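Local structure of leucyl-tRNA synthetase subunit alpha (Aquifex aeolicus, 3PZ5) at residues A[176-180]-A[181-185]. The protein is a leucyl-tRNA synthetase fragment, the isolated CP1 editing domain, which probably removes wrongly attached amino acids from tRNA by hydrolysis. The protein carries 1 engineered substitution. Sequence-based numbering, arbitrary orientation.
Sequences DGLDS and ETAKR
Asp179 caps the N-terminus of helix 180-193 by gripping Thr182 through both carboxylate oxygens. OD1 of Asp179 accepts a hydrogen bond from the backbone N of Thr182 at 3.1 Å, with an N-H...O angle of 158°, the amide approaching from above the carboxylate plane. The other oxygen, Asp179 OD2, takes the hydroxyl OG1 of Thr182 at 2.9 Å, on its syn side and close to the plane. CG of Asp179 sits between its own backbone N and carbonyl carbon (chi1 73°), which swings the carboxylate over the helix start. Thr182 OG1 lies anti to its carbonyl carbon (chi1 -70°), beside the N that shares the cap. The Asp179 carbonyl O opens the helical bonding by accepting a bond from Ala183 N at 2.9 Å, and Ser180 O follows with Lys184 N at 3.2 Å. Ser180, buried, sends OG out to Gly167 N and to a water, which it reaches at 2.8 Å; that water also donates to Glu181 OE2. The same OE2 forms a salt bridge with Lys184 NZ at 2.8 Å, one turn along the helix. On the apolar side, Leu178 CG rests against Thr182 CG2 at 4.1 Å, while its CD2 meets Ala183, whose methyl also touches Leu169 of strand 168-169. A valine in place of Thr182 would probably leave Asp179 OD2 without its hydroxyl partner and the carboxylate freer to turn. The carboxylate gives a first-turn amide an acceptor at the start of the helix, and its negative charge probably suits the positive end of the helix dipole.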
ATOM      1  N   ASP A 176     -17.509  10.305   2.015  1.00 28.67           N
ATOM      2  CA  ASP A 176     -17.414  11.175   3.193  1.00 29.02           C
ATOM      3  C   ASP A 176     -18.652  11.126   4.100  1.00 28.99           C
ATOM      4  O   ASP A 176     -19.788  11.064   3.617  1.00 28.91           O
ATOM      5  CB  ASP A 176     -17.178  12.619   2.747  1.00 29.19           C
ATOM      6  CG  ASP A 176     -15.759  12.860   2.256  1.00 30.49           C
ATOM      7  OD1 ASP A 176     -14.875  12.015   2.538  1.00 31.37           O
ATOM      8  OD2 ASP A 176     -15.526  13.904   1.598  1.00 30.69           O
ATOM      9  N   GLY A 177     -18.423  11.152   5.412  1.00 29.02           N
ATOM     10  CA  GLY A 177     -19.507  11.203   6.399  1.00 28.88           C
ATOM     11  C   GLY A 177     -20.052   9.843   6.796  1.00 28.93           C
ATOM     12  O   GLY A 177     -20.736   9.700   7.814  1.00 29.33           O
ATOM     13  N   LEU A 178     -19.756   8.842   5.981  1.00 28.69           N
ATOM     14  CA  LEU A 178     -20.157   7.470   6.230  1.00 28.72           C
ATOM     15  C   LEU A 178     -19.300   6.918   7.368  1.00 28.80           C
ATOM     16  O   LEU A 178     -18.119   7.264   7.479  1.00 28.94           O
ATOM     17  CB  LEU A 178     -19.905   6.671   4.951  1.00 28.56           C
ATOM     18  CG  LEU A 178     -20.850   5.642   4.332  1.00 28.57           C
ATOM     19  CD1 LEU A 178     -22.316   6.045   4.393  1.00 27.51           C
ATOM     20  CD2 LEU A 178     -20.420   5.409   2.885  1.00 28.34           C
ATOM     21  N   ASP A 179     -19.878   6.082   8.224  1.00 28.85           N
ATOM     22  CA  ASP A 179     -19.069   5.384   9.220  1.00 29.19           C
ATOM     23  C   ASP A 179     -18.237   4.302   8.532  1.00 29.31           C
ATOM     24  O   ASP A 179     -18.677   3.708   7.541  1.00 29.31           O
ATOM     25  CB  ASP A 179     -19.920   4.797  10.348  1.00 29.26           C
ATOM     26  CG  ASP A 179     -20.724   3.581   9.912  1.00 29.94           C
ATOM     27  OD1 ASP A 179     -20.246   2.443  10.130  1.00 29.53           O
ATOM     28  OD2 ASP A 179     -21.834   3.769   9.356  1.00 30.88           O
ATOM     29  N   SER A 180     -17.045   4.054   9.071  1.00 29.47           N
ATOM     30  CA  SER A 180     -16.021   3.224   8.425  1.00 29.57           C
ATOM     31  C   SER A 180     -16.384   1.752   8.205  1.00 29.90           C
ATOM     32  O   SER A 180     -15.973   1.164   7.205  1.00 29.84           O
ATOM     33  CB  SER A 180     -14.681   3.350   9.161  1.00 29.43           C
ATOM     34  OG  SER A 180     -14.792   2.995  10.528  1.00 29.07           O
ATOM     35  N   GLU A 181     -17.145   1.158   9.119  1.00 30.45           N
ATOM     36  CA  GLU A 181     -17.556  -0.240   8.953  1.00 31.17           C
ATOM     37  C   GLU A 181     -18.603  -0.409   7.850  1.00 31.44           C
ATOM     38  O   GLU A 181     -18.587  -1.408   7.121  1.00 31.73           O
ATOM     39  CB  GLU A 181     -18.042  -0.844  10.270  1.00 31.32           C
ATOM     40  CG  GLU A 181     -16.934  -1.057  11.304  1.00 32.51           C
ATOM     41  CD  GLU A 181     -15.976  -2.192  10.946  1.00 34.35           C
ATOM     42  OE1 GLU A 181     -16.443  -3.320  10.659  1.00 35.14           O
ATOM     43  OE2 GLU A 181     -14.749  -1.958  10.973  1.00 34.89           O
ATOM     44  N   THR A 182     -19.502   0.570   7.736  1.00 31.51           N
ATOM     45  CA  THR A 182     -20.466   0.642   6.636  1.00 31.46           C
ATOM     46  C   THR A 182     -19.741   0.916   5.315  1.00 31.65           C
ATOM     47  O   THR A 182     -20.071   0.325   4.281  1.00 31.73           O
ATOM     48  CB  THR A 182     -21.541   1.743   6.898  1.00 31.54           C
ATOM     49  OG1 THR A 182     -22.410   1.337   7.964  1.00 31.25           O
ATOM     50  CG2 THR A 182     -22.385   2.028   5.654  1.00 31.19           C
ATOM     51  N   ALA A 183     -18.750   1.805   5.366  1.00 31.84           N
ATOM     52  CA  ALA A 183     -17.984   2.219   4.188  1.00 32.07           C
ATOM     53  C   ALA A 183     -17.210   1.075   3.524  1.00 32.36           C
ATOM     54  O   ALA A 183     -17.015   1.085   2.310  1.00 32.51           O
ATOM     55  CB  ALA A 183     -17.043   3.355   4.550  1.00 31.94           C
ATOM     56  N   LYS A 184     -16.770   0.101   4.321  1.00 32.66           N
ATOM     57  CA  LYS A 184     -16.077  -1.074   3.802  1.00 33.11           C
ATOM     58  C   LYS A 184     -16.874  -1.748   2.693  1.00 33.59           C
ATOM     59  O   LYS A 184     -16.348  -1.991   1.608  1.00 33.75           O
ATOM     60  CB  LYS A 184     -15.799  -2.084   4.916  1.00 33.00           C
ATOM     61  CG  LYS A 184     -14.609  -1.752   5.791  1.00 32.84           C
ATOM     62  CD  LYS A 184     -14.475  -2.761   6.912  1.00 32.64           C
ATOM     63  CE  LYS A 184     -13.380  -2.368   7.877  1.00 33.00           C
ATOM     64  NZ  LYS A 184     -13.289  -3.336   8.998  1.00 32.82           N
ATOM     65  N   ARG A 185     -18.144  -2.035   2.968  1.00 34.12           N
ATOM     66  CA  ARG A 185     -19.002  -2.737   2.020  1.00 34.66           C
ATOM     67  C   ARG A 185     -19.258  -1.894   0.778  1.00 34.72           C
ATOM     68  O   ARG A 185     -19.101  -2.377  -0.348  1.00 34.85           O
ATOM     69  CB  ARG A 185     -20.342  -3.111   2.655  1.00 34.81           C
ATOM     70  CG  ARG A 185     -20.261  -3.864   3.977  1.00 36.26           C
ATOM     71  CD  ARG A 185     -21.567  -4.612   4.255  1.00 38.99           C
ATOM     72  NE  ARG A 185     -22.737  -3.880   3.755  1.00 40.58           N
ATOM     73  CZ  ARG A 185     -23.460  -3.021   4.471  1.00 41.33           C
ATOM     74  NH1 ARG A 185     -23.156  -2.774   5.742  1.00 41.58           N
ATOM     75  NH2 ARG A 185     -24.494  -2.408   3.912  1.00 42.14           N
TER
HETATM   76  O   HOH W   1     -13.571   0.433  10.442  1.00 19.87           O